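Cypemycin cysteine dehydrogenase (decarboxylating) (Streptomyces sp, PDB 6JDD) catalyses the FAD-dependent oxidative decarboxylation of the C-terminal cysteine of the precursor peptide during biosynthesis of the linaridin cypemycin. Local coordinates at residues T16-A21 against V92-L97; E37-V42 against L60-V65. All coordinates share one frame; numbering follows the deposited sequence.

Contact 1 of 2, residues T16-A21 against V92-L97; sequences TGSISA and VFPATL. With FAD (flavin-adenine dinucleotide), chain B.
Thr16 and Pro94 meet at the C-terminal ends of two neighbouring strands, and the Thr16 hydroxyl links them. OG1 of Thr16 donates to the carbonyl O of Pro94 (2.6 Å), arriving 43° above the carbonyl plane rather than on a lone pair. It also accepts the Thr96 N-H, with N to OG1 at 2.9 Å. The Thr16 N-H adds a weak bond to the same Pro94 oxygen. A chi1 of 76° sets OG1 between its own N and C, which carries it across to segment 92-97 and leaves CG2 against CG1 of Val92 (4.0 Å).

The buried FAD side is closely knit. Gly17, at the centre of an inverse gamma turn, offers its N-H to phosphate oxygen O2P of FAD (2.8 Å), while its carbonyl O accepts ribityl O2'. On the same phosphate, OG1 of Thr96 donates to O1P (2.6 Å), and Leu97 N reaches flavin O2 at 2.7 Å. The Thr96 methyl CG2 packs on the Gly17 backbone. Replacing Thr16 by alanine takes away the oxygen joining Pro94 O to Thr96 N, and the Thr96 N-H would probably lose its acceptor, leaving the backbone that holds Thr96 OG1 against the phosphate less firmly fixed.

Ala21 CB touches CD of the cis-peptide Pro94 (4.3 Å) within the buried packing; toward partly exposed Ser20 the contact slackens to Ser20 CB against Pro94 CG (4.1 Å). Ser18 turns its OG to Thr128. Strand 10-15 lies beside Val92 and Pro94, strand 123-127 flanks Ala95 on its other edge, and helix 97-104, N-capped by Thr96, places Thr99 against Thr16.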
ATOM      1  N   THR A  16      21.128  15.649 -15.837  1.00 38.80           N
ATOM      2  CA  THR A  16      21.520  15.209 -14.468  1.00 36.30           C
ATOM      3  C   THR A  16      21.019  16.243 -13.461  1.00 33.69           C
ATOM      4  O   THR A  16      20.647  17.293 -13.862  1.00 35.86           O
ATOM      5  CB  THR A  16      23.037  14.939 -14.355  1.00 34.72           C
ATOM      6  OG1 THR A  16      23.765  16.173 -14.298  1.00 35.90           O
ATOM      7  CG2 THR A  16      23.590  14.049 -15.459  1.00 29.99           C
ATOM      8  N   GLY A  17      21.079  15.907 -12.172  1.00 39.03           N
ATOM      9  CA  GLY A  17      20.311  16.496 -11.059  1.00 36.56           C
ATOM     10  C   GLY A  17      20.895  17.780 -10.532  1.00 38.62           C
ATOM     11  O   GLY A  17      21.191  17.896  -9.326  1.00 44.29           O
ATOM     12  N   SER A  18      20.962  18.781 -11.362  1.00 39.19           N
ATOM     13  CA  SER A  18      21.161  20.141 -10.841  1.00 44.34           C
ATOM     14  C   SER A  18      19.906  20.949 -11.148  1.00 44.00           C
ATOM     15  O   SER A  18      19.115  20.587 -12.062  1.00 43.69           O
ATOM     16  CB  SER A  18      22.426  20.740 -11.383  1.00 46.80           C
ATOM     17  OG  SER A  18      22.368  20.904 -12.774  1.00 48.57           O
ATOM     18  N   ILE A  19      19.719  22.021 -10.403  1.00 45.78           N
ATOM     19  CA  ILE A  19      18.540  22.908 -10.569  1.00 48.57           C
ATOM     20  C   ILE A  19      18.494  23.401 -12.029  1.00 48.23           C
ATOM     21  O   ILE A  19      17.381  23.534 -12.563  1.00 51.01           O
ATOM     22  CB  ILE A  19      18.555  24.008  -9.491  1.00 51.26           C
ATOM     23  CG1 ILE A  19      17.225  24.747  -9.470  1.00 52.73           C
ATOM     24  CG2 ILE A  19      19.741  24.933  -9.655  1.00 54.65           C
ATOM     25  CD1 ILE A  19      16.103  23.821  -9.033  1.00 68.01           C
ATOM     26  N   SER A  20      19.623  23.520 -12.727  1.00 41.63           N
ATOM     27  CA  SER A  20      19.651  23.836 -14.182  1.00 45.30           C
ATOM     28  C   SER A  20      18.829  22.820 -14.985  1.00 45.11           C
ATOM     29  O   SER A  20      18.472  23.125 -16.111  1.00 44.68           O
ATOM     30  CB  SER A  20      21.043  23.907 -14.726  1.00 43.48           C
ATOM     31  OG  SER A  20      21.818  24.857 -14.025  1.00 51.71           O
ATOM     32  N   ALA A  21      18.581  21.616 -14.486  1.00 44.58           N
ATOM     33  CA  ALA A  21      17.785  20.647 -15.272  1.00 42.00           C
ATOM     34  C   ALA A  21      16.396  21.230 -15.495  1.00 40.09           C
ATOM     35  O   ALA A  21      15.857  20.960 -16.519  1.00 39.57           O
ATOM     36  CB  ALA A  21      17.718  19.309 -14.603  1.00 39.13           C
ATOM     37  N   VAL A  92      26.090  16.037 -21.996  1.00 39.19           N
ATOM     38  CA  VAL A  92      25.657  15.941 -20.580  1.00 37.86           C
ATOM     39  C   VAL A  92      25.310  17.355 -20.102  1.00 41.16           C
ATOM     40  O   VAL A  92      26.195  18.154 -19.885  1.00 41.42           O
ATOM     41  CB  VAL A  92      26.725  15.239 -19.730  1.00 38.68           C
ATOM     42  CG1 VAL A  92      26.215  14.941 -18.332  1.00 39.40           C
ATOM     43  CG2 VAL A  92      27.195  13.951 -20.399  1.00 35.39           C
ATOM     44  N   PHE A  93      24.019  17.633 -20.000  1.00 44.38           N
ATOM     45  CA  PHE A  93      23.456  19.002 -20.002  1.00 43.52           C
ATOM     46  C   PHE A  93      22.265  19.044 -19.064  1.00 44.27           C
ATOM     47  O   PHE A  93      21.219  18.504 -19.405  1.00 47.40           O
ATOM     48  CB  PHE A  93      23.027  19.382 -21.420  1.00 41.79           C
ATOM     49  CG  PHE A  93      22.544  20.800 -21.557  1.00 44.31           C
ATOM     50  CD1 PHE A  93      23.415  21.861 -21.387  1.00 46.15           C
ATOM     51  CD2 PHE A  93      21.223  21.068 -21.844  1.00 47.28           C
ATOM     52  CE1 PHE A  93      22.977  23.168 -21.494  1.00 54.57           C
ATOM     53  CE2 PHE A  93      20.789  22.377 -21.956  1.00 50.20           C
ATOM     54  CZ  PHE A  93      21.662  23.429 -21.780  1.00 52.42           C
ATOM     55  N   PRO A  94      22.397  19.535 -17.818  1.00 38.85           N
ATOM     56  CA  PRO A  94      23.689  19.785 -17.189  1.00 40.01           C
ATOM     57  C   PRO A  94      24.384  18.538 -16.629  1.00 43.26           C
ATOM     58  O   PRO A  94      23.779  17.480 -16.588  1.00 35.89           O
ATOM     59  CB  PRO A  94      23.281  20.650 -16.006  1.00 40.44           C
ATOM     60  CG  PRO A  94      21.984  20.044 -15.577  1.00 41.59           C
ATOM     61  CD  PRO A  94      21.291  19.737 -16.888  1.00 43.19           C
ATOM     62  N   ALA A  95      25.644  18.706 -16.208  1.00 46.03           N
ATOM     63  CA  ALA A  95      26.464  17.618 -15.640  1.00 39.38           C
ATOM     64  C   ALA A  95      26.806  17.967 -14.218  1.00 36.25           C
ATOM     65  O   ALA A  95      27.495  18.909 -14.011  1.00 39.73           O
ATOM     66  CB  ALA A  95      27.690  17.422 -16.431  1.00 42.88           C
ATOM     67  N   THR A  96      26.303  17.176 -13.295  1.00 38.76           N
ATOM     68  CA  THR A  96      26.668  17.284 -11.863  1.00 40.72           C
ATOM     69  C   THR A  96      28.145  16.868 -11.672  1.00 41.96           C
ATOM     70  O   THR A  96      28.697  16.070 -12.459  1.00 34.91           O
ATOM     71  CB  THR A  96      25.714  16.463 -10.982  1.00 40.50           C
ATOM     72  OG1 THR A  96      25.703  15.123 -11.487  1.00 38.24           O
ATOM     73  CG2 THR A  96      24.310  17.038 -10.976  1.00 41.89           C
ATOM     74  N   LEU A  97      28.693  17.304 -10.550  1.00 41.72           N
ATOM     75  CA  LEU A  97      29.988  16.826  -9.986  1.00 39.09           C
ATOM     76  C   LEU A  97      29.968  15.304  -9.917  1.00 40.94           C
ATOM     77  O   LEU A  97      30.886  14.707 -10.478  1.00 35.44           O
ATOM     78  CB  LEU A  97      30.158  17.481  -8.618  1.00 40.10           C
ATOM     79  CG  LEU A  97      31.368  17.056  -7.793  1.00 46.98           C
ATOM     80  CD1 LEU A  97      32.618  16.988  -8.632  1.00 48.89           C
ATOM     81  CD2 LEU A  97      31.589  18.027  -6.666  1.00 49.17           C
TER
HETATM   82  PA  FAD B 201      21.703   9.910 -10.260  1.00 43.25           P
HETATM   83  O1A FAD B 201      21.432   8.792 -11.213  1.00 46.56           O
HETATM   84  O2A FAD B 201      20.540  10.622  -9.655  1.00 46.21           O
HETATM   85  O5B FAD B 201      22.673   9.388  -9.092  1.00 52.39           O
HETATM   86  C5B FAD B 201      22.077   8.852  -7.884  1.00 51.51           C
HETATM   87  C4B FAD B 201      23.063   7.930  -7.209  1.00 52.59           C
HETATM   88  O4B FAD B 201      22.404   6.674  -6.902  1.00 56.08           O
HETATM   89  C3B FAD B 201      24.305   7.557  -8.030  1.00 49.71           C
HETATM   90  O3B FAD B 201      25.455   7.440  -7.201  1.00 50.11           O
HETATM   91  C2B FAD B 201      23.910   6.207  -8.637  1.00 50.24           C
HETATM   92  O2B FAD B 201      25.025   5.410  -8.969  1.00 54.93           O
HETATM   93  C1B FAD B 201      23.102   5.602  -7.494  1.00 49.48           C
HETATM   94  N9A FAD B 201      22.128   4.608  -7.927  1.00 53.81           N
HETATM   95  C8A FAD B 201      22.220   3.756  -9.000  1.00 67.62           C
HETATM   96  N7A FAD B 201      21.167   2.979  -9.118  1.00 58.48           N
HETATM   97  C5A FAD B 201      20.339   3.344  -8.062  1.00 63.88           C
HETATM   98  C6A FAD B 201      19.075   2.890  -7.640  1.00 58.80           C
HETATM   99  N6A FAD B 201      18.391   1.929  -8.254  1.00 61.90           N
HETATM  100  N1A FAD B 201      18.539   3.476  -6.543  1.00 56.88           N
HETATM  101  C2A FAD B 201      19.232   4.444  -5.929  1.00 64.08           C
HETATM  102  N3A FAD B 201      20.424   4.951  -6.234  1.00 56.96           N
HETATM  103  C4A FAD B 201      20.927   4.348  -7.324  1.00 58.70           C
HETATM  104  N1  FAD B 201      25.074  18.776  -7.831  1.00 40.43           N
HETATM  105  C2  FAD B 201      25.931  19.314  -8.729  1.00 41.08           C
HETATM  106  O2  FAD B 201      26.941  18.703  -9.086  1.00 41.61           O
HETATM  107  N3  FAD B 201      25.723  20.540  -9.278  1.00 44.45           N
HETATM  108  C4  FAD B 201      24.631  21.306  -8.952  1.00 42.70           C
HETATM  109  O4  FAD B 201      24.484  22.404  -9.469  1.00 41.01           O
HETATM  110  C4X FAD B 201      23.716  20.781  -8.020  1.00 43.95           C
HETATM  111  N5  FAD B 201      22.669  21.497  -7.698  1.00 45.33           N
HETATM  112  C5X FAD B 201      21.794  20.964  -6.789  1.00 43.81           C
HETATM  113  C6  FAD B 201      20.663  21.719  -6.432  1.00 40.61           C
HETATM  114  C7  FAD B 201      19.743  21.248  -5.526  1.00 43.69           C
HETATM  115  C7M FAD B 201      18.543  22.085  -5.166  1.00 45.59           C
HETATM  116  C8  FAD B 201      19.934  19.973  -4.940  1.00 45.36           C
HETATM  117  C8M FAD B 201      18.939  19.434  -3.945  1.00 45.15           C
HETATM  118  C9  FAD B 201      21.040  19.221  -5.283  1.00 40.14           C
HETATM  119  C9A FAD B 201      21.985  19.696  -6.207  1.00 40.89           C
HETATM  120  N10 FAD B 201      23.112  18.963  -6.576  1.00 39.11           N
HETATM  121  C10 FAD B 201      24.014  19.476  -7.490  1.00 42.86           C
HETATM  122  C1' FAD B 201      23.346  17.632  -5.987  1.00 37.97           C
HETATM  123  C2' FAD B 201      22.943  16.513  -6.928  1.00 39.74           C
HETATM  124  O2' FAD B 201      21.532  16.535  -7.124  1.00 40.44           O
HETATM  125  C3' FAD B 201      23.357  15.150  -6.369  1.00 39.69           C
HETATM  126  O3' FAD B 201      24.777  15.048  -6.377  1.00 42.17           O
HETATM  127  C4' FAD B 201      22.765  13.965  -7.136  1.00 39.62           C
HETATM  128  O4' FAD B 201      23.186  12.743  -6.529  1.00 39.25           O
HETATM  129  C5' FAD B 201      23.164  13.964  -8.594  1.00 41.66           C
HETATM  130  O5' FAD B 201      22.729  12.723  -9.214  1.00 42.42           O
HETATM  131  P   FAD B 201      22.816  12.571 -10.809  1.00 39.13           P
HETATM  132  O1P FAD B 201      24.186  12.970 -11.246  1.00 40.26           O
HETATM  133  O2P FAD B 201      21.636  13.259 -11.413  1.00 38.57           O
HETATM  134  O3P FAD B 201      22.647  10.986 -10.983  1.00 44.87           O

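Contact 2 of 2, residues E37-V42 against L60-V65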
ATOM      1  N   GLU A  37      15.027  19.576 -38.238  1.00 64.39           N
ATOM      2  CA  GLU A  37      15.357  18.283 -38.885  1.00 67.86           C
ATOM      3  C   GLU A  37      16.147  17.387 -37.935  1.00 63.44           C
ATOM      4  O   GLU A  37      16.239  16.197 -38.204  1.00 59.52           O
ATOM      5  CB  GLU A  37      16.172  18.554 -40.147  1.00 80.23           C
ATOM      6  CG  GLU A  37      17.437  19.352 -39.888  1.00 97.88           C
ATOM      7  CD  GLU A  37      17.190  20.789 -39.488  1.00 88.11           C
ATOM      8  OE1 GLU A  37      16.044  21.114 -39.195  1.00 74.32           O
ATOM      9  OE2 GLU A  37      18.140  21.567 -39.468  1.00 80.60           O
ATOM     10  N   LEU A  38      16.684  17.963 -36.868  1.00 55.16           N
ATOM     11  CA  LEU A  38      17.516  17.228 -35.888  1.00 53.41           C
ATOM     12  C   LEU A  38      16.648  16.288 -35.056  1.00 49.12           C
ATOM     13  O   LEU A  38      15.650  16.746 -34.541  1.00 51.40           O
ATOM     14  CB  LEU A  38      18.212  18.245 -34.989  1.00 53.22           C
ATOM     15  CG  LEU A  38      19.205  17.674 -33.980  1.00 54.51           C
ATOM     16  CD1 LEU A  38      20.243  16.786 -34.643  1.00 52.40           C
ATOM     17  CD2 LEU A  38      19.882  18.812 -33.252  1.00 58.71           C
ATOM     18  N   VAL A  39      17.027  15.021 -34.943  1.00 49.25           N
ATOM     19  CA  VAL A  39      16.408  14.078 -33.970  1.00 54.45           C
ATOM     20  C   VAL A  39      17.143  14.189 -32.626  1.00 55.48           C
ATOM     21  O   VAL A  39      18.352  13.946 -32.591  1.00 50.42           O
ATOM     22  CB  VAL A  39      16.403  12.636 -34.506  1.00 51.93           C
ATOM     23  CG1 VAL A  39      15.937  11.629 -33.466  1.00 53.58           C
ATOM     24  CG2 VAL A  39      15.543  12.524 -35.731  1.00 42.83           C
ATOM     25  N   VAL A  40      16.421  14.519 -31.560  1.00 51.74           N
ATOM     26  CA  VAL A  40      16.982  14.744 -30.204  1.00 43.38           C
ATOM     27  C   VAL A  40      16.466  13.627 -29.302  1.00 46.28           C
ATOM     28  O   VAL A  40      15.268  13.570 -29.042  1.00 43.37           O
ATOM     29  CB  VAL A  40      16.583  16.127 -29.680  1.00 41.01           C
ATOM     30  CG1 VAL A  40      17.122  16.417 -28.288  1.00 44.18           C
ATOM     31  CG2 VAL A  40      16.997  17.215 -30.621  1.00 47.58           C
ATOM     32  N   ASN A  41      17.359  12.761 -28.862  1.00 48.46           N
ATOM     33  CA  ASN A  41      17.093  11.753 -27.808  1.00 46.65           C
ATOM     34  C   ASN A  41      17.463  12.344 -26.448  1.00 44.70           C
ATOM     35  O   ASN A  41      18.353  13.183 -26.378  1.00 44.34           O
ATOM     36  CB  ASN A  41      17.851  10.451 -28.060  1.00 46.75           C
ATOM     37  CG  ASN A  41      17.647   9.929 -29.463  1.00 48.78           C
ATOM     38  OD1 ASN A  41      16.568   9.465 -29.819  1.00 47.90           O
ATOM     39  ND2 ASN A  41      18.699   9.989 -30.259  1.00 46.14           N
ATOM     40  N   VAL A  42      16.781  11.915 -25.402  1.00 41.06           N
ATOM     41  CA  VAL A  42      17.007  12.466 -24.045  1.00 40.78           C
ATOM     42  C   VAL A  42      16.930  11.348 -23.010  1.00 42.00           C
ATOM     43  O   VAL A  42      15.988  10.535 -23.041  1.00 43.67           O
ATOM     44  CB  VAL A  42      16.001  13.581 -23.719  1.00 39.79           C
ATOM     45  CG1 VAL A  42      16.329  14.224 -22.386  1.00 42.09           C
ATOM     46  CG2 VAL A  42      15.941  14.641 -24.801  1.00 36.92           C
ATOM     47  N   LEU A  60       8.388  17.583 -26.002  1.00 51.03           N
ATOM     48  CA  LEU A  60       9.251  18.585 -26.661  1.00 45.29           C
ATOM     49  C   LEU A  60      10.307  17.908 -27.539  1.00 48.34           C
ATOM     50  O   LEU A  60      10.726  18.529 -28.496  1.00 52.35           O
ATOM     51  CB  LEU A  60       9.887  19.450 -25.578  1.00 48.23           C
ATOM     52  CG  LEU A  60       8.882  20.230 -24.734  1.00 49.90           C
ATOM     53  CD1 LEU A  60       9.503  20.767 -23.450  1.00 43.49           C
ATOM     54  CD2 LEU A  60       8.266  21.359 -25.548  1.00 44.30           C
ATOM     55  N   ALA A  61      10.731  16.687 -27.218  1.00 54.72           N
ATOM     56  CA  ALA A  61      11.820  15.988 -27.928  1.00 51.75           C
ATOM     57  C   ALA A  61      11.219  15.021 -28.934  1.00 47.56           C
ATOM     58  O   ALA A  61      10.291  14.329 -28.578  1.00 54.73           O
ATOM     59  CB  ALA A  61      12.701  15.257 -26.940  1.00 50.06           C
ATOM     60  N   ASN A  62      11.819  14.912 -30.103  1.00 50.85           N
ATOM     61  CA  ASN A  62      11.297  14.077 -31.205  1.00 49.14           C
ATOM     62  C   ASN A  62      11.943  12.693 -31.210  1.00 49.05           C
ATOM     63  O   ASN A  62      11.500  11.867 -31.964  1.00 49.70           O
ATOM     64  CB  ASN A  62      11.494  14.777 -32.539  1.00 52.60           C
ATOM     65  CG  ASN A  62      12.912  15.215 -32.778  1.00 52.05           C
ATOM     66  OD1 ASN A  62      13.663  15.474 -31.863  1.00 52.53           O
ATOM     67  ND2 ASN A  62      13.279  15.310 -34.023  1.00 53.25           N
ATOM     68  N   GLY A  63      12.984  12.465 -30.414  1.00 50.60           N
ATOM     69  CA  GLY A  63      13.671  11.158 -30.346  1.00 50.75           C
ATOM     70  C   GLY A  63      13.161  10.337 -29.183  1.00 45.38           C
ATOM     71  O   GLY A  63      12.138  10.682 -28.687  1.00 57.94           O
ATOM     72  N   LYS A  64      13.879   9.311 -28.742  1.00 45.72           N
ATOM     73  CA  LYS A  64      13.489   8.489 -27.564  1.00 48.15           C
ATOM     74  C   LYS A  64      13.774   9.257 -26.282  1.00 46.22           C
ATOM     75  O   LYS A  64      14.779  10.018 -26.236  1.00 45.76           O
ATOM     76  CB  LYS A  64      14.241   7.166 -27.581  1.00 49.32           C
ATOM     77  CG  LYS A  64      13.867   6.268 -28.754  1.00 72.69           C
ATOM     78  CD  LYS A  64      12.360   6.310 -29.113  1.00 81.34           C
ATOM     79  CE  LYS A  64      11.819   5.038 -29.749  1.00 90.60           C
ATOM     80  NZ  LYS A  64      12.567   4.665 -30.977  1.00 83.16           N
ATOM     81  N   VAL A  65      12.898   9.097 -25.305  1.00 41.92           N
ATOM     82  CA  VAL A  65      13.096   9.745 -23.988  1.00 42.62           C
ATOM     83  C   VAL A  65      12.989   8.644 -22.954  1.00 45.84           C
ATOM     84  O   VAL A  65      12.095   7.834 -23.059  1.00 48.22           O
ATOM     85  CB  VAL A  65      12.105  10.893 -23.733  1.00 41.83           C
ATOM     86  CG1 VAL A  65      12.284  11.491 -22.350  1.00 46.45           C
ATOM     87  CG2 VAL A  65      12.239  11.990 -24.757  1.00 44.33           C
TER
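Val40 and Asn62 lie where a beta-alpha-beta crossover returns to its sheet: strand 39-44 leads through helix 54-60 into strand 65-67, which runs parallel beside it at the edge of this chain's Rossmann-type sheet.

Side-chain amides make three of the polar bonds. Before the second strand begins, the carboxamide of Asn62 does the work of a strand edge. Its ND2 donates to Leu38 O at 2.8 Å, with that oxygen close to the amide plane, and its OD1 accepts Val40 N at 2.9 Å, this donor approaching from above the Asn62 carbonyl plane. Both groups of the amide are thus used against two residues of alternate position on the strand, which should fix its rotation; chi1 of 53° places CG between the backbone N and C of Asn62 and points the amide back toward residues 38-40. Asn41 answers from strand 39-44: its OD1 takes the Lys64 N-H in the carbonyl plane, on a lone pair (2.9 Å). The ND2 of Asn41 is held in turn by Glu10 and Ser87, so this buried amide ties three parts of the fold together.

Backbone bonds take over as the strands pair. Gly63 N makes a weak bond to Val40 O, with an N-H...O angle of 130°, whereas Val42 N meets Lys64 O at 165°. Val42 and Val65 form the parallel bridge, CA to CA 4.8 Å.

Apolar contacts lie on the helix side. CG2 of Val42 touches CB of Ala61 at 3.9 Å, and Leu57 of helix 54-60 covers both Val42 and Val65. At the bridge itself, a CA-H...O contact brings Val65 CA to 3.1 Å from Val42 O.

Both contacts reach the same parallel sheet, with strand 10-15 running between strands 39-44 and 90-95. Their centres are 18 Å apart and their nearest atoms about 7 Å, so they do not touch. Along the chain, contact 2 is nested inside the loop closed by contact 1. Contact 1 supplies five of the fifteen FAD-pocket residues; contact 2 stands back, the side chain of Val42 being about 12 Å from FAD, yet its first strand continues toward Thr45 and Ala47, which also bond the cofactor. Across a subunit interface the segments also touch: Leu60 packs on Ile19 of a second subunit.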